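Local structure of Low molecular weight protein-tyrosine-phosphatase ptpA (Staphylococcus aureus, 3ROF) at residues V7-V12 with I39-R44; N16-P21 with P54-T59; A23-R28 with H66-D71; F84-A89 with Q108-L113. The protein removes phosphate from phosphotyrosine in proteins, and is probably secreted as an effector that counteracts host defences during infection. All coordinates share one frame; numbering follows the deposited sequence.

Interaction 1: V7-V12 with I39-R44; sequences VDVAFV and IKVHSR. With PO4 (phosphate ion), chain D.
Val7-Val12 and Ile39-Arg44 pair as neighbouring parallel strands in a beta-alpha-beta unit whose helix is 19-33. Five backbone hydrogen bonds join them. Lys40 N gives to Val7 O and Val9 N to Lys40 O. His42 N gives to Val9 O, Phe11 N to His42 O and Arg44 N to Phe11 O. On the face of Asp8 and His42, the imidazole uses both nitrogens as donors, so it is probably protonated. His42 NE2 reaches Asp8 OD1 at 2.7 Å, nearly in its own ring plane but tilted 31° out of the carboxylate plane, on the anti side. The other face is mostly apolar: Val9 CG1 meets Ile39 CG2 at 3.6 Å, and Val41 CG1 lies at the edge of the Phe11 ring; Ser43 OG there bonds Glu24 OE1. Arg44 NE pairs with Asp82, while NH1 gives to Ser43 O. A phosphate ion, probably from crystallisation, accepts from Arg44 NH2 at O2, and its O3 accepts from His42 ND1 at 2.6 Å and from Arg44 NH1 at 2.9 Å.

Interaction 2: N16-P21 with P54-T59; sequences NICRSP and PPHEGT. With PO4 (phosphate ion), chain C.
Ile17 and Cys18 meet Pro55, His56 and Thr59 beside the phosphate-binding loop, the P-loop of the low molecular weight phosphatases. Two hydrogen bonds cross the contact, both to loop carbonyls. His56 N gives to Ile17 O at 2.8 Å, and Thr59 OG1 gives to Cys18 O at 2.8 Å. The latter donor comes well to the side of the carbonyl, with a C=O...donor angle of 111°. The His56 side chain also caps helix 57-65 from its N-cap position: ND1 accepts from Gly58 N in the ring plane. In packing, Pro21 CB rests on Pro55 CG, and Cys18 SG lies 3.6 Å from His56 CB. His56 CG is anti to its own N (chi1 -169°), placing the ring beside this sulfur, which is oblique to it. A phosphate ion, probably from crystallisation, is cradled by the loop where a substrate phosphate would be expected. Ile17 N and Cys18 N give to its O4, and Gly15 N also binds the ion. Arg19, an active-site residue by similarity, holds it with its backbone N as well as its side chain, and Asp91 pairs with NH1. Arg19 NE meets phosphate O1 at 2.8 Å, nearly straight at 176°, and NH2 meets O2 at 2.9 Å.

Interaction 3: A23-R28 with H66-D71; sequences AEAIMR and HNIPFD
Ile68 leans against helix 19-33 at Ala25 and Ile26, and its two branches do different work. Ile68 CG2 sits over the backbone of the helix, 3.4 Å from Ala25 O, and also touches Ala25 CB. The other branch has CG1 beside the backbone N (chi1 -58°) and then runs on extended. Its CD1 reaches Ile26 CG1 at 3.8 Å, where the two isoleucines meet at a slant. Ala25 points its methyl at the loop. That CB lies 3.6 Å from Pro69 O and touches Phe70 CB more loosely. The ring of Phe70 turns away from the helix segment and packs on Gln60, Leu63 and Asn64 of helix 57-65.

No direct hydrogen bond joins the two segments. Two waters bridge them instead, and both donate to Pro69 O. The first also donates to Ala25 O, and lies 2.8 Å from both Ala25 O and Pro69 O. The second accepts from Arg28 NH1. Arg28 is held end-on by Glu24 of its own helix: NH1 and NH2 both give to Glu24 OE2, which lies in the guanidinium plane. Arg28 NH2 is 2.8 Å from Glu24 OE2, and this salt bridge probably steadies the group that holds the second water. Ile68 itself follows the turn that closes helix 57-65. Asn67, with positive phi, is the C-prime residue there, and Ile68 N bonds back to Leu63 O: a Schellman motif.

Interaction 4: F84-A89 with Q108-L113; sequences FDYIVA and QLFKLL
Ile87 and Val88 pack closely on Leu109 and Leu112. Ile87 CG2 meets Leu109 CD1 at 3.6 Å, with the two side chains crossing at a slant. Leu109 has CG anti to its backbone N (chi1 176°), and its CD1 turns back over Ile87, also coming near Ile87 O. Ala89 CB touches the same methyl more loosely on this face, which helix 92-101 covers. On the opposite face, Val88 CG1 lies 3.5 Å from Leu112 CA and also rests on Leu112 CB. Both strands belong to a parallel beta-alpha-beta unit, with helix 92-101 as the crossover. Backbone bonds run in both directions: Ile87 N to Gln108 O, Phe110 N to Ile87 O, Ala89 N to Phe110 O, and Leu112 N to Ala89 O.

The start of the pairing is looser and takes in a water. Gln108 N gives to Asp85 O from above the carbonyl plane. The water donates to the same Asp85 O at 2.7 Å and accepts from Gln108 NE2. The Gln108 side chain runs alongside Tyr86, with amide and ring planes 55° apart, and Gln108 NE2 comes within 3.5 Å of Tyr86 CE1. Beyond the two strands, Gln108 NE2 and Tyr86 OH both bond Asp153 OD2, and Gln108 OE1 bonds Tyr149 OH. Tyr86 CD1 and Phe110 CE2 meet edge toward edge, 4.4 Å apart.

How the interactions relate
Interactions 1 and 4 lie in one parallel four-stranded sheet, ordered 39-45, 7-13, 86-89, 108-111. Their centres are about 9 Å apart, and Val88 N bonds Ala10 O where the inner strands meet. Interactions 2 and 3 share helix 19-33, with centres about 11 Å apart, and join it to helix 57-65 and the loop after it. Along the chain, interactions 1, 2 and 3 interleave, while interaction 4 follows all three. Ser43 OG ties interaction 1 to Asn16 of interaction 2 and Glu24 of interaction 3. Interaction 4 touches neither of those two, at about 18 Å between centres. The phosphate-binding loop links strand 7-13 to helix 19-33, so interactions 1 and 2 meet near the active site.

Interaction 1: V7-V12 with I39-R44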
loop_
_atom_site.group_PDB
_atom_site.type_symbol
_atom_site.label_atom_id
_atom_site.label_comp_id
_atom_site.label_asym_id
_atom_site.label_seq_id
_atom_site.Cartn_x
_atom_site.Cartn_y
_atom_site.Cartn_z
ATOM N N VAL A 7 -2.261 7.641 -12.860
ATOM C CA VAL A 7 -2.232 6.234 -12.585
ATOM C C VAL A 7 -2.522 6.027 -11.098
ATOM O O VAL A 7 -2.239 6.901 -10.272
ATOM C CB VAL A 7 -0.945 5.522 -13.025
ATOM C CG1 VAL A 7 -0.727 5.686 -14.535
ATOM C CG2 VAL A 7 0.182 6.004 -12.269
ATOM N N ASP A 8 -3.114 4.879 -10.793
ATOM C CA ASP A 8 -3.518 4.571 -9.449
ATOM C C ASP A 8 -2.685 3.435 -8.895
ATOM O O ASP A 8 -2.552 2.392 -9.548
ATOM C CB ASP A 8 -4.984 4.179 -9.439
ATOM C CG ASP A 8 -5.868 5.309 -9.844
ATOM O OD1 ASP A 8 -6.102 6.203 -9.013
ATOM O OD2 ASP A 8 -6.307 5.327 -11.011
ATOM N N VAL A 9 -2.146 3.636 -7.694
ATOM C CA VAL A 9 -1.447 2.584 -6.969
ATOM C C VAL A 9 -2.171 2.306 -5.678
ATOM O O VAL A 9 -2.483 3.243 -4.939
ATOM C CB VAL A 9 0.084 2.921 -6.703
ATOM C CG1 VAL A 9 0.308 4.230 -6.034
ATOM C CG2 VAL A 9 0.784 1.817 -5.967
ATOM N N ALA A 10 -2.427 1.036 -5.381
ATOM C CA ALA A 10 -3.047 0.641 -4.104
ATOM C C ALA A 10 -2.124 -0.243 -3.341
ATOM O O ALA A 10 -1.665 -1.251 -3.864
ATOM C CB ALA A 10 -4.352 -0.101 -4.324
ATOM N N PHE A 11 -1.892 0.096 -2.083
ATOM C CA PHE A 11 -1.260 -0.823 -1.139
ATOM C C PHE A 11 -2.352 -1.683 -0.532
ATOM O O PHE A 11 -3.421 -1.181 -0.167
ATOM C CB PHE A 11 -0.509 -0.028 -0.066
ATOM C CG PHE A 11 0.630 0.760 -0.616
ATOM C CD1 PHE A 11 1.831 0.124 -0.933
ATOM C CD2 PHE A 11 0.504 2.119 -0.859
ATOM C CE1 PHE A 11 2.888 0.857 -1.454
ATOM C CE2 PHE A 11 1.565 2.843 -1.346
ATOM C CZ PHE A 11 2.748 2.228 -1.662
ATOM N N VAL A 12 -2.050 -2.969 -0.331
ATOM C CA VAL A 12 -3.072 -3.912 0.158
ATOM C C VAL A 12 -2.487 -4.794 1.230
ATOM O O VAL A 12 -1.411 -5.397 1.073
ATOM C CB VAL A 12 -3.634 -4.805 -0.966
ATOM C CG1 VAL A 12 -4.711 -5.714 -0.435
ATOM C CG2 VAL A 12 -4.191 -3.950 -2.104
ATOM N N ILE A 39 0.430 10.326 -9.947
ATOM C CA ILE A 39 0.215 9.059 -9.248
ATOM C C ILE A 39 -0.714 9.301 -8.059
ATOM O O ILE A 39 -0.397 10.094 -7.163
ATOM C CB ILE A 39 1.530 8.428 -8.774
ATOM C CG1 ILE A 39 2.444 8.124 -9.962
ATOM C CG2 ILE A 39 1.257 7.159 -7.993
ATOM C CD1 ILE A 39 3.854 7.701 -9.565
ATOM N N LYS A 40 -1.853 8.611 -8.063
ATOM C CA LYS A 40 -2.825 8.672 -6.968
ATOM C C LYS A 40 -2.724 7.410 -6.133
ATOM O O LYS A 40 -2.598 6.323 -6.696
ATOM C CB LYS A 40 -4.235 8.798 -7.522
ATOM C CG LYS A 40 -5.272 9.028 -6.457
ATOM C CD LYS A 40 -6.671 9.276 -7.015
ATOM C CE LYS A 40 -7.683 9.442 -5.885
ATOM N NZ LYS A 40 -9.084 9.593 -6.382
ATOM N N VAL A 41 -2.676 7.561 -4.811
ATOM C CA VAL A 41 -2.439 6.445 -3.918
ATOM C C VAL A 41 -3.720 6.055 -3.193
ATOM O O VAL A 41 -4.538 6.927 -2.824
ATOM C CB VAL A 41 -1.333 6.793 -2.914
ATOM C CG1 VAL A 41 -0.819 5.534 -2.238
ATOM C CG2 VAL A 41 -0.160 7.509 -3.582
ATOM N N HIS A 42 -3.868 4.745 -2.991
ATOM C CA HIS A 42 -5.029 4.151 -2.333
ATOM C C HIS A 42 -4.560 3.050 -1.399
ATOM O O HIS A 42 -3.420 2.587 -1.496
ATOM C CB HIS A 42 -5.931 3.497 -3.378
ATOM C CG HIS A 42 -6.297 4.382 -4.515
ATOM N ND1 HIS A 42 -7.526 5.002 -4.639
ATOM C CD2 HIS A 42 -5.610 4.702 -5.627
ATOM C CE1 HIS A 42 -7.566 5.678 -5.775
ATOM N NE2 HIS A 42 -6.423 5.497 -6.398
ATOM N N SER A 43 -5.470 2.526 -0.590
ATOM C CA SER A 43 -5.194 1.312 0.146
ATOM C C SER A 43 -6.476 0.519 0.381
ATOM O O SER A 43 -7.578 1.092 0.446
ATOM C CB SER A 43 -4.490 1.613 1.468
ATOM O OG SER A 43 -5.297 2.382 2.341
ATOM N N ARG A 44 -6.290 -0.796 0.544
ATOM C CA ARG A 44 -7.378 -1.710 0.797
ATOM C C ARG A 44 -6.883 -2.789 1.742
ATOM O O ARG A 44 -5.681 -3.073 1.816
ATOM C CB ARG A 44 -7.839 -2.384 -0.501
ATOM C CG ARG A 44 -8.424 -1.507 -1.580
ATOM C CD ARG A 44 -9.732 -0.897 -1.145
ATOM N NE ARG A 44 -10.450 -0.225 -2.239
ATOM C CZ ARG A 44 -10.290 1.046 -2.552
ATOM N NH1 ARG A 44 -9.386 1.796 -1.926
ATOM N NH2 ARG A 44 -11.000 1.566 -3.555
HETATM P P PO4 D . -10.688 5.345 -2.963
HETATM O O1 PO4 D . -10.543 6.688 -3.637
HETATM O O2 PO4 D . -11.636 4.505 -3.760
HETATM O O3 PO4 D . -9.410 4.525 -2.938
HETATM O O4 PO4 D . -11.259 5.454 -1.570
#

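Interaction 2: N16-P21 with P54-T59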
loop_
_atom_site.group_PDB
_atom_site.type_symbol
_atom_site.label_atom_id
_atom_site.label_comp_id
_atom_site.label_asym_id
_atom_site.label_seq_id
_atom_site.Cartn_x
_atom_site.Cartn_y
_atom_site.Cartn_z
ATOM N N ASN A 16 -6.238 -3.335 6.470
ATOM C CA ASN A 16 -6.224 -1.937 6.063
ATOM C C ASN A 16 -6.276 -1.006 7.295
ATOM O O ASN A 16 -6.914 0.039 7.234
ATOM C CB ASN A 16 -7.329 -1.589 5.056
ATOM C CG ASN A 16 -7.149 -0.244 4.364
ATOM O OD1 ASN A 16 -8.144 0.417 4.058
ATOM N ND2 ASN A 16 -5.910 0.161 4.056
ATOM N N ILE A 17 -5.557 -1.391 8.352
ATOM C CA ILE A 17 -5.373 -0.542 9.511
ATOM C C ILE A 17 -3.914 -0.319 9.867
ATOM O O ILE A 17 -3.618 0.723 10.456
ATOM C CB ILE A 17 -6.214 -1.019 10.737
ATOM C CG1 ILE A 17 -5.962 -2.502 11.063
ATOM C CG2 ILE A 17 -7.671 -0.736 10.517
ATOM C CD1 ILE A 17 -6.443 -2.892 12.436
ATOM N N CYS A 18 -3.016 -1.246 9.537
ATOM C CA CYS A 18 -1.621 -1.077 9.972
ATOM C C CYS A 18 -0.728 -0.808 8.772
ATOM O O CYS A 18 -0.230 0.330 8.593
ATOM C CB CYS A 18 -1.108 -2.286 10.745
ATOM S SG CYS A 18 -2.034 -2.628 12.274
ATOM N N ARG A 19 -0.464 -1.811 7.963
ATOM C CA ARG A 19 0.586 -1.714 6.934
ATOM C C ARG A 19 0.229 -0.859 5.742
ATOM O O ARG A 19 0.955 0.069 5.385
ATOM C CB ARG A 19 1.002 -3.109 6.460
ATOM C CG ARG A 19 1.729 -3.907 7.523
ATOM C CD ARG A 19 1.833 -5.405 7.224
ATOM N NE ARG A 19 0.531 -6.011 7.306
ATOM C CZ ARG A 19 0.245 -7.242 6.937
ATOM N NH1 ARG A 19 1.221 -8.035 6.510
ATOM N NH2 ARG A 19 -1.006 -7.694 7.001
ATOM N N SER A 20 -0.882 -1.166 5.072
ATOM C CA SER A 20 -1.180 -0.422 3.863
ATOM C C SER A 20 -1.529 1.044 4.129
ATOM O O SER A 20 -1.178 1.868 3.300
ATOM C CB SER A 20 -2.208 -1.126 2.976
ATOM O OG SER A 20 -3.491 -1.262 3.574
ATOM N N PRO A 21 -2.178 1.424 5.254
ATOM C CA PRO A 21 -2.346 2.853 5.473
ATOM C C PRO A 21 -0.996 3.541 5.673
ATOM O O PRO A 21 -0.790 4.677 5.237
ATOM C CB PRO A 21 -3.221 2.936 6.748
ATOM C CG PRO A 21 -3.971 1.640 6.742
ATOM C CD PRO A 21 -2.948 0.625 6.241
ATOM N N PRO A 54 -10.246 4.587 11.281
ATOM C CA PRO A 54 -8.916 5.169 11.095
ATOM C C PRO A 54 -7.841 4.102 11.260
ATOM O O PRO A 54 -8.101 2.987 11.714
ATOM C CB PRO A 54 -8.848 6.241 12.189
ATOM C CG PRO A 54 -9.771 5.695 13.268
ATOM C CD PRO A 54 -10.860 4.946 12.570
ATOM N N PRO A 55 -6.599 4.461 10.912
ATOM C CA PRO A 55 -5.516 3.490 11.075
ATOM C C PRO A 55 -5.330 3.111 12.545
ATOM O O PRO A 55 -5.697 3.810 13.485
ATOM C CB PRO A 55 -4.287 4.245 10.514
ATOM C CG PRO A 55 -4.866 5.259 9.563
ATOM C CD PRO A 55 -6.139 5.698 10.263
ATOM N N HIS A 56 -4.676 1.984 12.748
ATOM C CA HIS A 56 -4.251 1.514 14.059
ATOM C C HIS A 56 -3.446 2.597 14.740
ATOM O O HIS A 56 -2.677 3.328 14.113
ATOM C CB HIS A 56 -3.436 0.253 13.865
ATOM C CG HIS A 56 -3.122 -0.520 15.102
ATOM N ND1 HIS A 56 -2.228 -0.113 16.062
ATOM C CD2 HIS A 56 -3.554 -1.744 15.498
ATOM C CE1 HIS A 56 -2.138 -1.031 17.003
ATOM N NE2 HIS A 56 -2.940 -2.028 16.695
ATOM N N GLU A 57 -3.575 2.667 16.054
ATOM C CA GLU A 57 -2.780 3.573 16.869
ATOM C C GLU A 57 -1.312 3.528 16.515
ATOM O O GLU A 57 -0.665 4.587 16.454
ATOM C CB GLU A 57 -2.995 3.245 18.359
ATOM C CG GLU A 57 -2.046 3.912 19.293
ATOM C CD GLU A 57 -2.342 3.666 20.760
ATOM O OE1 GLU A 57 -3.530 3.564 21.141
ATOM O OE2 GLU A 57 -1.370 3.632 21.533
ATOM N N GLY A 58 -0.735 2.352 16.333
ATOM C CA GLY A 58 0.698 2.279 16.036
ATOM C C GLY A 58 1.087 2.959 14.736
ATOM O O GLY A 58 2.177 3.534 14.638
ATOM N N THR A 59 0.213 2.865 13.720
ATOM C CA THR A 59 0.470 3.531 12.446
ATOM C C THR A 59 0.271 5.028 12.599
ATOM O O THR A 59 1.090 5.817 12.130
ATOM C CB THR A 59 -0.385 2.941 11.336
ATOM O OG1 THR A 59 0.164 1.648 11.056
ATOM C CG2 THR A 59 -0.389 3.814 10.104
HETATM P P PO4 C . -2.816 -4.876 8.674
HETATM O O1 PO4 C . -1.449 -4.367 8.301
HETATM O O2 PO4 C . -3.217 -6.095 7.874
HETATM O O3 PO4 C . -2.776 -5.256 10.190
HETATM O O4 PO4 C . -3.857 -3.784 8.598
#

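Interaction 3: A23-R28 with H66-D71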
loop_
_atom_site.group_PDB
_atom_site.type_symbol
_atom_site.label_atom_id
_atom_site.label_comp_id
_atom_site.label_asym_id
_atom_site.label_seq_id
_atom_site.Cartn_x
_atom_site.Cartn_y
_atom_site.Cartn_z
ATOM N N ALA A 23 1.909 2.732 4.394
ATOM C CA ALA A 23 2.515 2.854 3.094
ATOM C C ALA A 23 1.838 3.942 2.242
ATOM O O ALA A 23 2.500 4.711 1.567
ATOM C CB ALA A 23 2.517 1.518 2.368
ATOM N N GLU A 24 0.487 3.967 2.263
ATOM C CA GLU A 24 -0.244 4.955 1.495
ATOM C C GLU A 24 0.183 6.348 1.899
ATOM O O GLU A 24 0.437 7.207 1.049
ATOM C CB GLU A 24 -1.754 4.783 1.706
ATOM C CG GLU A 24 -2.565 5.891 1.116
ATOM C CD GLU A 24 -4.049 5.838 1.402
ATOM O OE1 GLU A 24 -4.557 4.894 2.023
ATOM O OE2 GLU A 24 -4.724 6.840 1.020
ATOM N N ALA A 25 0.196 6.620 3.211
ATOM C CA ALA A 25 0.496 7.966 3.676
ATOM C C ALA A 25 1.939 8.366 3.326
ATOM O O ALA A 25 2.196 9.493 2.915
ATOM C CB ALA A 25 0.268 8.045 5.167
ATOM N N ILE A 26 2.880 7.449 3.534
ATOM C CA ILE A 26 4.276 7.741 3.220
ATOM C C ILE A 26 4.424 8.026 1.716
ATOM O O ILE A 26 5.071 8.967 1.309
ATOM C CB ILE A 26 5.198 6.580 3.663
ATOM C CG1 ILE A 26 5.222 6.458 5.177
ATOM C CG2 ILE A 26 6.594 6.742 3.051
ATOM C CD1 ILE A 26 5.806 5.168 5.675
ATOM N N MET A 27 3.837 7.158 0.886
ATOM C CA MET A 27 3.914 7.298 -0.559
ATOM C C MET A 27 3.323 8.626 -1.032
ATOM O O MET A 27 3.932 9.339 -1.846
ATOM C CB MET A 27 3.173 6.123 -1.214
ATOM C CG MET A 27 3.201 6.084 -2.728
ATOM S SD MET A 27 4.803 5.515 -3.301
ATOM C CE MET A 27 4.390 5.139 -5.015
ATOM N N ARG A 28 2.137 8.967 -0.494
ATOM C CA ARG A 28 1.520 10.235 -0.884
ATOM C C ARG A 28 2.427 11.417 -0.554
ATOM O O ARG A 28 2.613 12.330 -1.378
ATOM C CB ARG A 28 0.167 10.394 -0.189
ATOM C CG ARG A 28 -0.495 11.728 -0.486
ATOM C CD ARG A 28 -1.909 11.810 0.117
ATOM N NE ARG A 28 -2.776 10.840 -0.538
ATOM C CZ ARG A 28 -3.309 9.761 0.028
ATOM N NH1 ARG A 28 -3.243 9.564 1.327
ATOM N NH2 ARG A 28 -3.928 8.886 -0.736
ATOM N N HIS A 66 6.711 11.406 12.332
ATOM C CA HIS A 66 7.457 11.827 11.136
ATOM C C HIS A 66 6.732 12.916 10.321
ATOM O O HIS A 66 7.112 13.220 9.187
ATOM C CB HIS A 66 7.791 10.601 10.287
ATOM C CG HIS A 66 8.701 9.644 10.970
ATOM N ND1 HIS A 66 10.039 9.907 11.172
ATOM C CD2 HIS A 66 8.472 8.426 11.502
ATOM C CE1 HIS A 66 10.592 8.887 11.807
ATOM N NE2 HIS A 66 9.654 7.983 12.028
ATOM N N ASN A 67 5.689 13.495 10.912
ATOM C CA ASN A 67 4.950 14.575 10.281
ATOM C C ASN A 67 4.411 14.198 8.900
ATOM O O ASN A 67 4.519 14.958 7.925
ATOM C CB ASN A 67 5.834 15.813 10.184
ATOM C CG ASN A 67 6.197 16.341 11.549
ATOM O OD1 ASN A 67 5.326 16.560 12.376
ATOM N ND2 ASN A 67 7.487 16.482 11.813
ATOM N N ILE A 68 3.779 13.035 8.847
ATOM C CA ILE A 68 3.191 12.529 7.615
ATOM C C ILE A 68 1.665 12.556 7.801
ATOM O O ILE A 68 1.139 11.845 8.642
ATOM C CB ILE A 68 3.689 11.106 7.290
ATOM C CG1 ILE A 68 5.210 11.096 7.164
ATOM C CG2 ILE A 68 3.019 10.592 6.036
ATOM C CD1 ILE A 68 5.775 9.693 7.116
ATOM N N PRO A 69 0.931 13.345 7.013
ATOM C CA PRO A 69 -0.527 13.390 7.193
ATOM C C PRO A 69 -1.259 12.155 6.705
ATOM O O PRO A 69 -0.831 11.456 5.771
ATOM C CB PRO A 69 -0.953 14.622 6.386
ATOM C CG PRO A 69 0.115 14.843 5.431
ATOM C CD PRO A 69 1.389 14.257 5.957
ATOM N N PHE A 70 -2.353 11.848 7.388
ATOM C CA PHE A 70 -3.229 10.751 6.993
ATOM C C PHE A 70 -4.708 11.160 7.075
ATOM O O PHE A 70 -5.582 10.324 7.207
ATOM C CB PHE A 70 -2.950 9.469 7.799
ATOM C CG PHE A 70 -3.013 9.644 9.272
ATOM C CD1 PHE A 70 -4.165 9.366 9.975
ATOM C CD2 PHE A 70 -1.905 10.024 9.972
ATOM C CE1 PHE A 70 -4.223 9.529 11.371
ATOM C CE2 PHE A 70 -1.945 10.172 11.355
ATOM C CZ PHE A 70 -3.108 9.929 12.052
ATOM N N ASP A 71 -4.983 12.465 6.921
ATOM C CA ASP A 71 -6.346 12.996 6.988
ATOM C C ASP A 71 -7.276 12.254 6.058
ATOM O O ASP A 71 -6.979 12.085 4.883
ATOM C CB ASP A 71 -6.331 14.461 6.603
ATOM C CG ASP A 71 -5.478 15.232 7.512
ATOM O OD1 ASP A 71 -6.047 15.741 8.493
ATOM O OD2 ASP A 71 -4.252 15.225 7.304
HETATM O O HOH W 1 0.515 11.690 3.379
HETATM O O HOH W 2 -2.756 11.471 3.384
#

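Interaction 4: F84-A89 with Q108-L113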
loop_
_atom_site.group_PDB
_atom_site.type_symbol
_atom_site.label_atom_id
_atom_site.label_comp_id
_atom_site.label_asym_id
_atom_site.label_seq_id
_atom_site.Cartn_x
_atom_site.Cartn_y
_atom_site.Cartn_z
ATOM N N PHE A 84 -6.533 -1.682 -9.884
ATOM C CA PHE A 84 -5.758 -0.471 -9.917
ATOM C C PHE A 84 -4.625 -0.717 -10.912
ATOM O O PHE A 84 -4.311 -1.865 -11.232
ATOM C CB PHE A 84 -5.147 -0.177 -8.537
ATOM C CG PHE A 84 -6.164 -0.129 -7.431
ATOM C CD1 PHE A 84 -6.736 1.047 -7.076
ATOM C CD2 PHE A 84 -6.534 -1.291 -6.737
ATOM C CE1 PHE A 84 -7.686 1.096 -6.060
ATOM C CE2 PHE A 84 -7.468 -1.247 -5.753
ATOM C CZ PHE A 84 -8.039 -0.063 -5.404
ATOM N N ASP A 85 -3.980 0.333 -11.387
ATOM C CA ASP A 85 -2.860 0.131 -12.299
ATOM C C ASP A 85 -1.728 -0.676 -11.650
ATOM O O ASP A 85 -1.102 -1.530 -12.312
ATOM C CB ASP A 85 -2.314 1.459 -12.794
ATOM C CG ASP A 85 -3.353 2.231 -13.564
ATOM O OD1 ASP A 85 -3.782 1.728 -14.608
ATOM O OD2 ASP A 85 -3.817 3.284 -13.098
ATOM N N TYR A 86 -1.462 -0.386 -10.373
ATOM C CA TYR A 86 -0.429 -1.071 -9.613
ATOM C C TYR A 86 -1.014 -1.458 -8.281
ATOM O O TYR A 86 -1.656 -0.625 -7.644
ATOM C CB TYR A 86 0.786 -0.175 -9.387
ATOM C CG TYR A 86 1.374 0.297 -10.697
ATOM C CD1 TYR A 86 2.333 -0.457 -11.373
ATOM C CD2 TYR A 86 0.917 1.471 -11.294
ATOM C CE1 TYR A 86 2.798 -0.057 -12.631
ATOM C CE2 TYR A 86 1.390 1.875 -12.527
ATOM C CZ TYR A 86 2.336 1.114 -13.163
ATOM O OH TYR A 86 2.801 1.527 -14.394
ATOM N N ILE A 87 -0.828 -2.707 -7.895
ATOM C CA ILE A 87 -1.318 -3.231 -6.606
ATOM C C ILE A 87 -0.090 -3.758 -5.869
ATOM O O ILE A 87 0.625 -4.624 -6.392
ATOM C CB ILE A 87 -2.384 -4.345 -6.793
ATOM C CG1 ILE A 87 -3.544 -3.825 -7.651
ATOM C CG2 ILE A 87 -2.874 -4.812 -5.456
ATOM C CD1 ILE A 87 -4.521 -4.852 -7.971
ATOM N N VAL A 88 0.152 -3.249 -4.667
ATOM C CA VAL A 88 1.356 -3.558 -3.940
ATOM C C VAL A 88 0.933 -4.184 -2.599
ATOM O O VAL A 88 0.468 -3.492 -1.682
ATOM C CB VAL A 88 2.229 -2.318 -3.721
ATOM C CG1 VAL A 88 3.497 -2.699 -2.928
ATOM C CG2 VAL A 88 2.585 -1.693 -5.078
ATOM N N ALA A 89 1.100 -5.496 -2.529
ATOM C CA ALA A 89 0.704 -6.312 -1.394
ATOM C C ALA A 89 1.813 -6.341 -0.355
ATOM O O ALA A 89 2.984 -6.220 -0.691
ATOM C CB ALA A 89 0.442 -7.728 -1.878
ATOM N N GLN A 108 -0.959 -4.520 -12.377
ATOM C CA GLN A 108 0.277 -5.223 -12.032
ATOM C C GLN A 108 0.336 -5.415 -10.523
ATOM O O GLN A 108 0.271 -4.454 -9.770
ATOM C CB GLN A 108 1.461 -4.408 -12.482
ATOM C CG GLN A 108 1.475 -4.241 -13.994
ATOM C CD GLN A 108 2.569 -3.350 -14.449
ATOM O OE1 GLN A 108 3.723 -3.595 -14.122
ATOM N NE2 GLN A 108 2.239 -2.314 -15.205
ATOM N N LEU A 109 0.528 -6.658 -10.119
ATOM C CA LEU A 109 0.524 -7.025 -8.701
ATOM C C LEU A 109 1.939 -7.391 -8.262
ATOM O O LEU A 109 2.581 -8.261 -8.853
ATOM C CB LEU A 109 -0.421 -8.208 -8.517
ATOM C CG LEU A 109 -0.524 -8.834 -7.119
ATOM C CD1 LEU A 109 -0.959 -7.846 -6.073
ATOM C CD2 LEU A 109 -1.460 -10.001 -7.172
ATOM N N PHE A 110 2.414 -6.727 -7.213
ATOM C CA PHE A 110 3.766 -6.912 -6.656
ATOM C C PHE A 110 3.639 -7.043 -5.153
ATOM O O PHE A 110 2.638 -6.624 -4.585
ATOM C CB PHE A 110 4.638 -5.700 -6.927
ATOM C CG PHE A 110 4.854 -5.426 -8.357
ATOM C CD1 PHE A 110 5.790 -6.155 -9.065
ATOM C CD2 PHE A 110 4.211 -4.403 -9.012
ATOM C CE1 PHE A 110 6.037 -5.894 -10.405
ATOM C CE2 PHE A 110 4.460 -4.144 -10.384
ATOM C CZ PHE A 110 5.372 -4.890 -11.047
ATOM N N LYS A 111 4.691 -7.542 -4.499
ATOM C CA LYS A 111 4.903 -7.341 -3.069
ATOM C C LYS A 111 5.782 -6.119 -2.870
ATOM O O LYS A 111 6.691 -5.868 -3.640
ATOM C CB LYS A 111 5.563 -8.551 -2.431
ATOM C CG LYS A 111 4.671 -9.752 -2.353
ATOM C CD LYS A 111 5.472 -10.937 -1.657
ATOM C CE LYS A 111 4.715 -12.232 -1.578
ATOM N NZ LYS A 111 5.635 -13.215 -0.975
ATOM N N LEU A 112 5.511 -5.374 -1.795
ATOM C CA LEU A 112 6.265 -4.180 -1.451
ATOM C C LEU A 112 7.759 -4.425 -1.514
ATOM O O LEU A 112 8.521 -3.595 -2.067
ATOM C CB LEU A 112 5.877 -3.700 -0.076
ATOM C CG LEU A 112 6.608 -2.436 0.412
ATOM C CD1 LEU A 112 6.119 -1.212 -0.296
ATOM C CD2 LEU A 112 6.459 -2.254 1.911
ATOM N N LEU A 113 8.225 -5.515 -0.903
ATOM C CA LEU A 113 9.668 -5.709 -0.734
ATOM C C LEU A 113 10.375 -6.173 -2.011
ATOM O O LEU A 113 11.605 -6.293 -2.011
ATOM C CB LEU A 113 9.937 -6.606 0.476
ATOM C CG LEU A 113 9.563 -5.939 1.814
ATOM C CD1 LEU A 113 9.755 -6.957 2.940
ATOM C CD2 LEU A 113 10.401 -4.692 2.112
HETATM O O HOH W 3 -0.657 -1.519 -15.012
#